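PDB 3IRV: cysteine hydrolase from Pseudomonas syringae pv. phaseolicola 1448A, which probably acts as a hydrolase of the isochorismatase-like cysteine hydrolase family, though its natural substrate is not established. Local coordinates for residues A[169-174]-A[205-210]; A[145-150]-A[173-178]; A[20-25]-A[138-143]; A[14-19]-A[164-169]. All blocks are in the same frame, centred on the assembly; numbering follows the deposited sequence.

Contact 1: residues A[169-174]-A[205-210]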
loop_
_atom_site.group_PDB
_atom_site.type_symbol
_atom_site.label_atom_id
_atom_site.label_comp_id
_atom_site.label_asym_id
_atom_site.label_seq_id
_atom_site.Cartn_x
_atom_site.Cartn_y
_atom_site.Cartn_z
ATOM N N ALA A 169 6.807 -8.732 -8.810
ATOM C CA ALA A 169 7.453 -8.875 -7.496
ATOM C C ALA A 169 8.135 -10.235 -7.428
ATOM O O ALA A 169 7.550 -11.263 -7.798
ATOM C CB ALA A 169 6.421 -8.765 -6.351
ATOM N N LEU A 170 9.362 -10.244 -6.936
ATOM C CA LEU A 170 10.124 -11.509 -6.849
ATOM C C LEU A 170 9.890 -12.169 -5.477
ATOM O O LEU A 170 10.270 -11.625 -4.417
ATOM C CB LEU A 170 11.606 -11.220 -7.084
ATOM C CG LEU A 170 11.902 -10.632 -8.471
ATOM C CD1 LEU A 170 13.404 -10.426 -8.608
ATOM C CD2 LEU A 170 11.364 -11.534 -9.570
ATOM N N SER A 171 9.247 -13.343 -5.489
ATOM C CA SER A 171 8.926 -14.057 -4.260
ATOM C C SER A 171 10.129 -14.401 -3.384
ATOM O O SER A 171 10.012 -14.396 -2.149
ATOM C CB SER A 171 8.127 -15.323 -4.572
ATOM O OG SER A 171 8.891 -16.159 -5.403
ATOM N N ASP A 172 11.284 -14.645 -4.001
ATOM C CA ASP A 172 12.459 -15.060 -3.232
ATOM C C ASP A 172 13.492 -13.929 -3.080
ATOM O O ASP A 172 14.643 -14.166 -2.665
ATOM C CB ASP A 172 13.080 -16.315 -3.865
ATOM C CG ASP A 172 13.614 -16.071 -5.271
ATOM O OD1 ASP A 172 13.124 -15.168 -5.995
ATOM O OD2 ASP A 172 14.550 -16.801 -5.672
ATOM N N ALA A 173 13.086 -12.696 -3.407
ATOM C CA ALA A 173 14.019 -11.575 -3.328
ATOM C C ALA A 173 13.406 -10.333 -2.686
ATOM O O ALA A 173 13.873 -9.216 -2.916
ATOM C CB ALA A 173 14.638 -11.263 -4.685
ATOM N N ASN A 174 12.395 -10.537 -1.848
ATOM C CA ASN A 174 11.816 -9.480 -1.017
ATOM C C ASN A 174 11.791 -10.024 0.393
ATOM O O ASN A 174 11.298 -11.132 0.617
ATOM C CB ASN A 174 10.385 -9.131 -1.477
ATOM C CG ASN A 174 10.376 -8.235 -2.729
ATOM O OD1 ASN A 174 10.525 -7.015 -2.626
ATOM N ND2 ASN A 174 10.247 -8.851 -3.912
ATOM N N GLY A 205 -0.147 -7.226 -9.457
ATOM C CA GLY A 205 0.704 -7.552 -10.615
ATOM C C GLY A 205 1.126 -9.016 -10.608
ATOM O O GLY A 205 0.331 -9.882 -10.227
ATOM N N GLU A 206 2.361 -9.265 -11.036
ATOM C CA GLU A 206 2.872 -10.634 -11.151
ATOM C C GLU A 206 3.752 -10.961 -9.945
ATOM O O GLU A 206 4.504 -10.109 -9.483
ATOM C CB GLU A 206 3.742 -10.786 -12.401
ATOM C CG GLU A 206 4.397 -12.168 -12.478
ATOM C CD GLU A 206 5.137 -12.460 -13.760
ATOM O OE1 GLU A 206 5.317 -11.555 -14.622
ATOM O OE2 GLU A 206 5.526 -13.649 -13.903
ATOM N N VAL A 207 3.681 -12.198 -9.462
ATOM C CA VAL A 207 4.706 -12.704 -8.557
ATOM C C VAL A 207 5.428 -13.870 -9.251
ATOM O O VAL A 207 4.763 -14.778 -9.791
ATOM C CB VAL A 207 4.097 -13.173 -7.200
ATOM C CG1 VAL A 207 5.205 -13.751 -6.286
ATOM C CG2 VAL A 207 3.421 -11.993 -6.499
ATOM N N THR A 208 6.764 -13.822 -9.286
ATOM C CA THR A 208 7.527 -14.940 -9.821
ATOM C C THR A 208 8.864 -15.012 -9.103
ATOM O O THR A 208 9.117 -14.198 -8.213
ATOM C CB THR A 208 7.714 -14.838 -11.365
ATOM O OG1 THR A 208 8.226 -16.082 -11.881
ATOM C CG2 THR A 208 8.661 -13.712 -11.739
ATOM N N THR A 209 9.690 -16.001 -9.456
ATOM C CA THR A 209 11.005 -16.132 -8.813
ATOM C C THR A 209 12.077 -15.353 -9.551
ATOM O O THR A 209 11.957 -15.066 -10.767
ATOM C CB THR A 209 11.478 -17.599 -8.739
ATOM O OG1 THR A 209 11.597 -18.107 -10.069
ATOM C CG2 THR A 209 10.472 -18.431 -7.950
ATOM N N THR A 210 13.150 -15.044 -8.823
ATOM C CA THR A 210 14.311 -14.404 -9.431
ATOM C C THR A 210 14.832 -15.205 -10.624
ATOM O O THR A 210 15.071 -14.636 -11.696
ATOM C CB THR A 210 15.443 -14.230 -8.406
ATOM O OG1 THR A 210 14.947 -13.468 -7.309
ATOM C CG2 THR A 210 16.621 -13.483 -9.009
#
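Asp172 takes both polar hydrogens that Thr210 offers with a single oxygen. The backbone N of Thr210 gives a nearly straight bond to Asp172 OD1 (2.8 Å), arriving on the syn side of the carboxylate. The hydroxyl Thr210 OG1 donates to Asp172 OD1 also at 2.8 Å, but from above the carboxylate plane. Thr210 can do both because its OG1 is turned beside its own N (chi1 -57°). Thr210 opens helix 210-220, where an acidic group is well placed to meet an N-H of the first turn and should also favour the positive helix end. Just before it, Thr209 is the N-cap, its OG1 bonded to Glu212 N. Leu170 packs beside this meeting and crosses Thr210 at about a right angle, its CD1 3.6 Å from Thr210 OG1.

What places Asp172 is a type I turn from Leu170 to Ala173. The carbonyl Leu170 O is held from opposite faces, by Ala173 N at 3.2 Å and by the side-chain amide Asn174 ND2 at 2.8 Å, fixing the corner. Leading into the turn, the two segments pair as parallel strands: Ala169 N bonds to Glu206 O (2.8 Å) and Thr208 N to Ala169 O (3.1 Å); Ser171 N, already in the turn, still bonds to Thr208 O (2.9 Å).

The small and branched residues Ala169 and Val207 occupy the sheet face covered by helix 189-204, and Phe184 of the second subunit packs on Val207 and Ser171. Leu170 is on the other face, against Leu56 of helix 50-62, while strand 141-147 flanks strand 166-170 on its far edge.

Contact 2: residues A[145-150]-A[173-178]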
loop_
_atom_site.group_PDB
_atom_site.type_symbol
_atom_site.label_atom_id
_atom_site.label_comp_id
_atom_site.label_asym_id
_atom_site.label_seq_id
_atom_site.Cartn_x
_atom_site.Cartn_y
_atom_site.Cartn_z
ATOM N N CYS A 145 12.523 -5.871 -5.961
ATOM C CA CYS A 145 13.154 -6.688 -4.930
ATOM C C CYS A 145 13.656 -5.785 -3.812
ATOM O O CYS A 145 13.661 -4.551 -3.973
ATOM C CB CYS A 145 14.305 -7.486 -5.538
ATOM S SG CYS A 145 15.661 -6.424 -6.214
ATOM N N GLY A 146 14.051 -6.376 -2.679
ATOM C CA GLY A 146 14.578 -5.589 -1.558
ATOM C C GLY A 146 13.808 -5.779 -0.272
ATOM O O GLY A 146 13.339 -6.866 -0.019
ATOM N N THR A 147 13.680 -4.715 0.543
ATOM C CA THR A 147 13.057 -4.837 1.868
ATOM C C THR A 147 12.401 -3.464 2.203
ATOM O O THR A 147 12.870 -2.448 1.686
ATOM C CB THR A 147 14.145 -5.259 2.941
ATOM O OG1 THR A 147 13.527 -5.799 4.122
ATOM C CG2 THR A 147 15.028 -4.056 3.349
ATOM N N VAL A 148 11.332 -3.382 3.022
ATOM C CA VAL A 148 10.614 -4.501 3.636
ATOM C C VAL A 148 9.417 -4.893 2.760
ATOM O O VAL A 148 8.694 -4.020 2.252
ATOM C CB VAL A 148 10.174 -4.127 5.089
ATOM C CG1 VAL A 148 9.447 -5.268 5.772
ATOM C CG2 VAL A 148 11.395 -3.685 5.917
ATOM N N THR A 149 9.205 -6.200 2.590
ATOM C CA THR A 149 8.218 -6.704 1.626
ATOM C C THR A 149 6.911 -5.947 1.643
ATOM O O THR A 149 6.451 -5.479 0.598
ATOM C CB THR A 149 7.936 -8.206 1.840
ATOM O OG1 THR A 149 9.186 -8.916 1.791
ATOM C CG2 THR A 149 6.985 -8.737 0.763
ATOM N N ASN A 150 6.315 -5.835 2.827
ATOM C CA ASN A 150 4.946 -5.304 2.932
ATOM C C ASN A 150 4.919 -3.789 3.110
ATOM O O ASN A 150 3.833 -3.181 3.135
ATOM C CB ASN A 150 4.209 -5.943 4.104
ATOM C CG ASN A 150 4.884 -5.663 5.423
ATOM O OD1 ASN A 150 6.109 -5.851 5.564
ATOM N ND2 ASN A 150 4.106 -5.233 6.403
ATOM N N ALA A 173 13.086 -12.696 -3.407
ATOM C CA ALA A 173 14.019 -11.575 -3.328
ATOM C C ALA A 173 13.406 -10.333 -2.686
ATOM O O ALA A 173 13.873 -9.216 -2.916
ATOM C CB ALA A 173 14.638 -11.263 -4.685
ATOM N N ASN A 174 12.395 -10.537 -1.848
ATOM C CA ASN A 174 11.816 -9.480 -1.017
ATOM C C ASN A 174 11.791 -10.024 0.393
ATOM O O ASN A 174 11.298 -11.132 0.617
ATOM C CB ASN A 174 10.385 -9.131 -1.477
ATOM C CG ASN A 174 10.376 -8.235 -2.729
ATOM O OD1 ASN A 174 10.525 -7.015 -2.626
ATOM N ND2 ASN A 174 10.247 -8.851 -3.912
ATOM N N ALA A 175 12.307 -9.242 1.329
ATOM C CA ALA A 175 12.477 -9.692 2.724
ATOM C C ALA A 175 11.513 -8.995 3.675
ATOM O O ALA A 175 11.472 -7.770 3.702
ATOM C CB ALA A 175 13.911 -9.400 3.179
ATOM N N ALA A 176 10.769 -9.779 4.464
ATOM C CA ALA A 176 9.833 -9.228 5.434
ATOM C C ALA A 176 10.384 -9.319 6.862
ATOM O O ALA A 176 11.352 -10.048 7.128
ATOM C CB ALA A 176 8.488 -9.953 5.345
ATOM N N MET A 177 9.757 -8.574 7.767
ATOM C CA MET A 177 10.203 -8.567 9.151
ATOM C C MET A 177 9.069 -8.996 10.071
ATOM O O MET A 177 7.893 -8.909 9.719
ATOM C CB MET A 177 10.750 -7.187 9.544
ATOM C CG MET A 177 9.689 -6.114 9.778
ATOM S SD MET A 177 10.401 -4.527 10.276
ATOM C CE MET A 177 11.604 -5.008 11.531
ATOM N N ASP A 178 9.444 -9.528 11.233
ATOM C CA ASP A 178 8.473 -9.892 12.286
ATOM C C ASP A 178 7.936 -8.602 12.883
ATOM O O ASP A 178 8.641 -7.610 12.895
ATOM C CB ASP A 178 9.189 -10.630 13.428
ATOM C CG ASP A 178 9.861 -11.925 12.980
ATOM O OD1 ASP A 178 9.180 -12.823 12.457
ATOM O OD2 ASP A 178 11.090 -12.054 13.176
HETATM O O HOH W 1 7.431 -6.994 7.600
#
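Thr147 and Thr149 converge on one carbonyl, Ala175 O, and reach it from opposite faces of its plane. The hydroxyl Thr147 OG1 donates from one face at 2.9 Å to Ala175 O; chi1 of -161° sets it anti to the backbone N, on the side of the partner strand. From the other face comes the backbone N of Thr149, 3.0 Å from Ala175 O and well above the carbonyl plane. Between the two, Val148 follows a cis peptide bond and keeps its CG1 3.9 Å from Met177 N. The side chain of Thr149 leans over the strand backbone, with OG1 3.5 Å from Asn174 CB; its hydroxyl is bonded to Gln193 of helix 189-204.

Strand 141-147, paired in parallel with 174-175, thus passes into helix 149-162, with Val148 at the N-cap. A non-proline cis peptide just ahead of this helix recurs in isochorismatase-like hydrolases; in the cysteine hydrolases among them the corresponding helix carries the nucleophilic cysteine, and this is probably so here.

Further back two backbone bonds pair the segments: Gly146 N to Ala173 O at 2.9 Å and Ala175 N to Gly146 O. Gly146 has positive phi (122°), and a CB would press on the preceding carbonyl, so the absence of a side chain suits the corner. Cys145 CB rests against Ala173 CB at 3.9 Å; the small methyl suits this close packing, where both residues also touch Ile53 of helix 50-62. At the far end a water donates to Asn150 OD1 (2.7 Å) and accepts from Met177 N (2.8 Å), while Asn150 ND2 turns to Tyr179 OH.

Contact 3: residues A[20-25]-A[138-143]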
loop_
_atom_site.group_PDB
_atom_site.type_symbol
_atom_site.label_atom_id
_atom_site.label_comp_id
_atom_site.label_asym_id
_atom_site.label_seq_id
_atom_site.Cartn_x
_atom_site.Cartn_y
_atom_site.Cartn_z
ATOM N N PRO A 20 13.298 -6.024 -22.643
ATOM C CA PRO A 20 14.399 -5.430 -21.863
ATOM C C PRO A 20 14.524 -3.902 -21.991
ATOM O O PRO A 20 14.848 -3.233 -21.005
ATOM C CB PRO A 20 15.643 -6.127 -22.424
ATOM C CG PRO A 20 15.127 -7.409 -23.003
ATOM C CD PRO A 20 13.776 -7.081 -23.554
ATOM N N LEU A 21 14.233 -3.363 -23.187
ATOM C CA LEU A 21 14.285 -1.924 -23.455
ATOM C C LEU A 21 13.278 -1.125 -22.624
ATOM O O LEU A 21 13.450 0.082 -22.398
ATOM C CB LEU A 21 14.009 -1.637 -24.940
ATOM C CG LEU A 21 14.881 -2.279 -26.020
ATOM C CD1 LEU A 21 14.304 -1.965 -27.409
ATOM C CD2 LEU A 21 16.318 -1.805 -25.905
ATOM N N ARG A 22 12.218 -1.806 -22.195
ATOM C CA ARG A 22 11.146 -1.128 -21.491
ATOM C C ARG A 22 10.960 -1.667 -20.067
ATOM O O ARG A 22 9.879 -1.527 -19.487
ATOM C CB ARG A 22 9.830 -1.232 -22.279
ATOM C CG ARG A 22 9.879 -0.568 -23.667
ATOM C CD ARG A 22 8.478 -0.374 -24.236
ATOM N NE ARG A 22 7.759 0.655 -23.491
ATOM C CZ ARG A 22 6.493 1.008 -23.708
ATOM N NH1 ARG A 22 5.780 0.378 -24.651
ATOM N NH2 ARG A 22 5.943 1.977 -22.982
ATOM N N THR A 23 12.038 -2.224 -19.514
ATOM C CA THR A 23 12.029 -2.838 -18.184
ATOM C C THR A 23 13.105 -2.217 -17.292
ATOM O O THR A 23 14.183 -1.847 -17.777
ATOM C CB THR A 23 12.280 -4.358 -18.320
ATOM O OG1 THR A 23 11.279 -4.899 -19.187
ATOM C CG2 THR A 23 12.179 -5.107 -16.977
ATOM N N ALA A 24 12.815 -2.098 -15.991
ATOM C CA ALA A 24 13.848 -1.736 -15.037
ATOM C C ALA A 24 13.743 -2.625 -13.809
ATOM O O ALA A 24 12.657 -3.060 -13.448
ATOM C CB ALA A 24 13.698 -0.314 -14.602
ATOM N N VAL A 25 14.881 -2.817 -13.144
ATOM C CA VAL A 25 14.911 -3.496 -11.840
ATOM C C VAL A 25 14.994 -2.438 -10.771
ATOM O O VAL A 25 15.800 -1.513 -10.877
ATOM C CB VAL A 25 16.173 -4.391 -11.699
ATOM C CG1 VAL A 25 16.345 -4.927 -10.256
ATOM C CG2 VAL A 25 16.114 -5.525 -12.736
ATOM N N ASP A 138 11.159 5.324 -21.335
ATOM C CA ASP A 138 9.966 4.649 -21.850
ATOM C C ASP A 138 9.764 3.280 -21.184
ATOM O O ASP A 138 9.276 2.330 -21.828
ATOM C CB ASP A 138 9.982 4.500 -23.387
ATOM C CG ASP A 138 8.577 4.347 -23.987
ATOM O OD1 ASP A 138 7.565 4.758 -23.355
ATOM O OD2 ASP A 138 8.498 3.794 -25.104
ATOM N N VAL A 139 10.173 3.165 -19.919
ATOM C CA VAL A 139 9.971 1.903 -19.199
ATOM C C VAL A 139 8.524 1.808 -18.750
ATOM O O VAL A 139 7.966 2.798 -18.269
ATOM C CB VAL A 139 10.889 1.838 -17.964
ATOM C CG1 VAL A 139 10.464 0.714 -17.008
ATOM C CG2 VAL A 139 12.346 1.689 -18.414
ATOM N N ASP A 140 7.921 0.631 -18.925
ATOM C CA ASP A 140 6.559 0.407 -18.402
ATOM C C ASP A 140 6.440 -0.863 -17.553
ATOM O O ASP A 140 5.339 -1.229 -17.112
ATOM C CB ASP A 140 5.513 0.415 -19.531
ATOM C CG ASP A 140 5.569 -0.831 -20.409
ATOM O OD1 ASP A 140 6.509 -1.642 -20.299
ATOM O OD2 ASP A 140 4.646 -0.995 -21.245
ATOM N N THR A 141 7.575 -1.524 -17.340
ATOM C CA THR A 141 7.597 -2.766 -16.590
ATOM C C THR A 141 8.705 -2.685 -15.555
ATOM O O THR A 141 9.854 -2.340 -15.887
ATOM C CB THR A 141 7.826 -3.961 -17.531
ATOM O OG1 THR A 141 6.821 -3.942 -18.556
ATOM C CG2 THR A 141 7.774 -5.285 -16.740
ATOM N N ILE A 142 8.360 -2.961 -14.297
ATOM C CA ILE A 142 9.349 -2.901 -13.209
ATOM C C ILE A 142 9.399 -4.201 -12.411
ATOM O O ILE A 142 8.358 -4.785 -12.102
ATOM C CB ILE A 142 9.125 -1.681 -12.264
ATOM C CG1 ILE A 142 7.727 -1.702 -11.612
ATOM C CG2 ILE A 142 9.344 -0.341 -13.014
ATOM C CD1 ILE A 142 7.491 -0.547 -10.594
ATOM N N ILE A 143 10.622 -4.618 -12.064
ATOM C CA ILE A 143 10.847 -5.837 -11.276
ATOM C C ILE A 143 11.292 -5.363 -9.898
ATOM O O ILE A 143 12.309 -4.661 -9.807
ATOM C CB ILE A 143 11.993 -6.667 -11.911
ATOM C CG1 ILE A 143 11.554 -7.142 -13.308
ATOM C CG2 ILE A 143 12.369 -7.861 -11.031
ATOM C CD1 ILE A 143 12.713 -7.664 -14.170
HETATM O O HOH W 2 6.525 4.176 -20.646
HETATM O O HOH W 3 8.635 -5.391 -20.456
#
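Arg22 spreads its guanidinium between two aspartates, Asp138 and Asp140. A bend at chi3 (70°) folds the chain back so that NE donates to Asp138 O at 2.8 Å, in the guanidinium plane and nearly straight. The carboxylates take the flat faces: Asp138 OD2 lies over one, toward the rim, and Asp140 OD2 over the centre of the other, its carboxylate stacked only 16° from parallel. Asp138 OD1, 3.2 Å from Arg22 NH2, and Asp140 OD2, at a long distance, both stand well out of the guanidinium plane, so these salt bridges act by charge alone. Arginine suits the place because its edge and both its faces are used. Its own carbonyl, Arg22 O, accepts from two donors, Asp140 N (3.0 Å) and Thr141 N (3.1 Å), drawing the two strands into register.

Thr23 faces Thr141, and a water donates to both hydroxyls; Thr23 OG1 is also bonded to Asn19 O, and Thr141 OG1 donates to Asp140 OD1 at 2.9 Å. The methyl branch Thr23 CG2 packs on Ile143 CD1 (3.8 Å), so both branches work. Ala24 follows, its N bonded to Thr141 O and its O taking Ile143 N at 2.9 Å. Its short CB fits beside Val139 CG1, and both residues touch Leu134 of helix 130-136. Val25, on the face of Thr23, packs against Leu56, Leu57 and Ala60 of helix 50-62.

A Schellman motif at Asp138 ends helix 130-136 ahead of strand 141-147. Parallel strands, here from segments with 112 residues between them, and helices on both faces typify the alpha/beta/alpha fold of isochorismatase-like hydrolases.

Contact 4: residues A[14-19]-A[164-169]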
loop_
_atom_site.group_PDB
_atom_site.type_symbol
_atom_site.label_atom_id
_atom_site.label_comp_id
_atom_site.label_asym_id
_atom_site.label_seq_id
_atom_site.Cartn_x
_atom_site.Cartn_y
_atom_site.Cartn_z
ATOM N N VAL A 14 -1.342 -13.271 -13.292
ATOM C CA VAL A 14 -0.851 -12.373 -14.343
ATOM C C VAL A 14 0.627 -12.627 -14.608
ATOM O O VAL A 14 1.393 -12.850 -13.681
ATOM C CB VAL A 14 -1.101 -10.875 -13.967
ATOM C CG1 VAL A 14 -0.371 -9.961 -14.928
ATOM C CG2 VAL A 14 -2.593 -10.552 -13.992
ATOM N N ARG A 15 1.022 -12.631 -15.879
ATOM C CA ARG A 15 2.430 -12.732 -16.250
ATOM C C ARG A 15 2.713 -11.601 -17.232
ATOM O O ARG A 15 1.969 -11.416 -18.201
ATOM C CB ARG A 15 2.712 -14.073 -16.952
ATOM C CG ARG A 15 2.333 -15.340 -16.179
ATOM C CD ARG A 15 3.416 -15.724 -15.190
ATOM N NE ARG A 15 2.921 -16.638 -14.172
ATOM C CZ ARG A 15 3.300 -16.622 -12.901
ATOM N NH1 ARG A 15 4.199 -15.737 -12.472
ATOM N NH2 ARG A 15 2.762 -17.489 -12.048
ATOM N N TRP A 16 3.797 -10.869 -17.011
ATOM C CA TRP A 16 4.132 -9.786 -17.924
ATOM C C TRP A 16 5.274 -10.184 -18.835
ATOM O O TRP A 16 6.343 -10.562 -18.348
ATOM C CB TRP A 16 4.542 -8.529 -17.163
ATOM C CG TRP A 16 3.560 -8.006 -16.157
ATOM C CD1 TRP A 16 3.768 -7.864 -14.833
ATOM C CD2 TRP A 16 2.227 -7.533 -16.411
ATOM N NE1 TRP A 16 2.674 -7.312 -14.223
ATOM C CE2 TRP A 16 1.703 -7.104 -15.170
ATOM C CE3 TRP A 16 1.432 -7.428 -17.566
ATOM C CZ2 TRP A 16 0.416 -6.575 -15.037
ATOM C CZ3 TRP A 16 0.151 -6.896 -17.442
ATOM C CH2 TRP A 16 -0.340 -6.466 -16.189
ATOM N N PRO A 17 5.075 -10.020 -20.154
ATOM C CA PRO A 17 6.164 -10.337 -21.078
ATOM C C PRO A 17 7.258 -9.279 -20.983
ATOM O O PRO A 17 6.962 -8.088 -20.972
ATOM C CB PRO A 17 5.481 -10.360 -22.445
ATOM C CG PRO A 17 4.227 -9.560 -22.300
ATOM C CD PRO A 17 3.857 -9.527 -20.826
ATOM N N ILE A 18 8.509 -9.711 -20.870
ATOM C CA ILE A 18 9.629 -8.805 -20.654
ATOM C C ILE A 18 10.236 -8.297 -21.972
ATOM O O ILE A 18 10.724 -9.075 -22.799
ATOM C CB ILE A 18 10.713 -9.474 -19.754
ATOM C CG1 ILE A 18 10.171 -9.706 -18.332
ATOM C CG2 ILE A 18 11.987 -8.665 -19.717
ATOM C CD1 ILE A 18 10.538 -8.634 -17.340
ATOM N N ASN A 19 10.162 -6.985 -22.167
ATOM C CA ASN A 19 10.920 -6.291 -23.198
ATOM C C ASN A 19 12.038 -5.563 -22.471
ATOM O O ASN A 19 11.777 -4.591 -21.740
ATOM C CB ASN A 19 10.013 -5.290 -23.912
ATOM C CG ASN A 19 10.743 -4.423 -24.931
ATOM O OD1 ASN A 19 11.982 -4.414 -25.042
ATOM N ND2 ASN A 19 9.955 -3.664 -25.688
ATOM N N GLU A 164 -0.024 2.678 -13.734
ATOM C CA GLU A 164 -0.209 1.791 -14.892
ATOM C C GLU A 164 1.062 0.979 -15.252
ATOM O O GLU A 164 1.147 0.383 -16.329
ATOM C CB GLU A 164 -0.806 2.523 -16.117
ATOM C CG GLU A 164 -2.262 3.008 -15.900
ATOM C CD GLU A 164 -3.241 1.873 -15.563
ATOM O OE1 GLU A 164 -3.189 0.820 -16.224
ATOM O OE2 GLU A 164 -4.070 2.024 -14.636
ATOM N N TYR A 165 2.041 0.950 -14.335
ATOM C CA TYR A 165 3.207 0.103 -14.577
ATOM C C TYR A 165 2.796 -1.356 -14.428
ATOM O O TYR A 165 1.928 -1.693 -13.615
ATOM C CB TYR A 165 4.335 0.412 -13.587
ATOM C CG TYR A 165 5.029 1.735 -13.850
ATOM C CD1 TYR A 165 6.034 1.831 -14.817
ATOM C CD2 TYR A 165 4.672 2.880 -13.152
ATOM C CE1 TYR A 165 6.682 3.047 -15.094
ATOM C CE2 TYR A 165 5.331 4.087 -13.391
ATOM C CZ TYR A 165 6.318 4.161 -14.369
ATOM O OH TYR A 165 6.964 5.351 -14.609
ATOM N N LYS A 166 3.437 -2.193 -15.249
ATOM C CA LYS A 166 3.346 -3.631 -15.144
ATOM C C LYS A 166 4.391 -4.065 -14.114
ATOM O O LYS A 166 5.615 -3.964 -14.357
ATOM C CB LYS A 166 3.605 -4.236 -16.532
ATOM C CG LYS A 166 2.651 -3.666 -17.599
ATOM C CD LYS A 166 2.996 -4.122 -19.020
ATOM C CE LYS A 166 1.934 -3.627 -19.990
ATOM N NZ LYS A 166 2.415 -3.575 -21.401
ATOM N N VAL A 167 3.926 -4.522 -12.954
ATOM C CA VAL A 167 4.843 -4.776 -11.833
ATOM C C VAL A 167 5.047 -6.281 -11.619
ATOM O O VAL A 167 4.077 -7.047 -11.590
ATOM C CB VAL A 167 4.317 -4.144 -10.529
ATOM C CG1 VAL A 167 5.351 -4.318 -9.389
ATOM C CG2 VAL A 167 4.041 -2.660 -10.730
ATOM N N ILE A 168 6.309 -6.677 -11.468
ATOM C CA ILE A 168 6.684 -8.059 -11.143
ATOM C C ILE A 168 7.378 -8.029 -9.792
ATOM O O ILE A 168 8.397 -7.335 -9.637
ATOM C CB ILE A 168 7.687 -8.630 -12.146
ATOM C CG1 ILE A 168 7.100 -8.602 -13.559
ATOM C CG2 ILE A 168 8.046 -10.053 -11.733
ATOM C CD1 ILE A 168 8.105 -8.971 -14.641
ATOM N N ALA A 169 6.807 -8.732 -8.810
ATOM C CA ALA A 169 7.453 -8.875 -7.496
ATOM C C ALA A 169 8.135 -10.235 -7.428
ATOM O O ALA A 169 7.550 -11.263 -7.798
ATOM C CB ALA A 169 6.421 -8.765 -6.351
#
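The arm that leads into strand 23-28 is fastened to strand 166-170 by an indole, with Trp16 laid over Lys166 and its edge turned to Val167 and Ile168. Lys166 CB stands over the five-membered ring in a CH-pi contact, 3.6 Å from the centroid and 12° off the normal. The aliphatic part of a lysine suits this place, since it offers C-H groups to the ring while its charged end leads away. Val14 CG1 lies on the opposite face, 3.4 Å from the plane but toward the rim, so aliphatic groups meet both faces.

The ring edge supplies the polar link. Trp16 NE1 donates to Val167 O at 3.0 Å, with the oxygen in the ring plane but the hydrogen bond bent, 133° at the hydrogen. NE1 stands 58° out of the carbonyl plane, which probably lets it share the oxygen with Glu206 N, the probable donor within the sheet. Beside it, Ile168 CG1 meets Trp16 CD1 at 3.6 Å, also near the ring plane. Ile18 then brings its terminal methyl CD1 to Ile168 CD1, again at 3.6 Å, so that one isoleucine from the arm and one from the strand complete the patch next to the indole.

The backbone N of Trp16 is bonded to Glu206 OE1, and Arg15 makes a salt bridge with the same glutamate, which ties the arm to strand 206-208 too. Asp86 of the second subunit packs on Val14 and Trp16. Ile18 also touches Ile143 of strand 141-147 and Arg216 and Ile217 of helix 210-220.

Contacts 1, 2 and 3 are parallel strand pairings within one sheet; contact 4 instead lays an irregular arm over strand 166-170, which contact 1 also uses. Contact 2 is the most buried, mostly small residues and hydroxyls at the start of a helix, whereas contact 3 has an apolar strand core but carries its charges at the outer end. Contacts 1, 2 and 4 touch the second subunit, contact 2 through Asn150 alone; 1 and 4 are joined through Glu206, bonded to Arg15. Contacts 3 and 4 meet where Ile142 probably bonds with Ile168 and Lys166. Contact 1 packs on contact 3 through Leu170 and Ile143, and passes into contact 2 at Ala173 and Asn174.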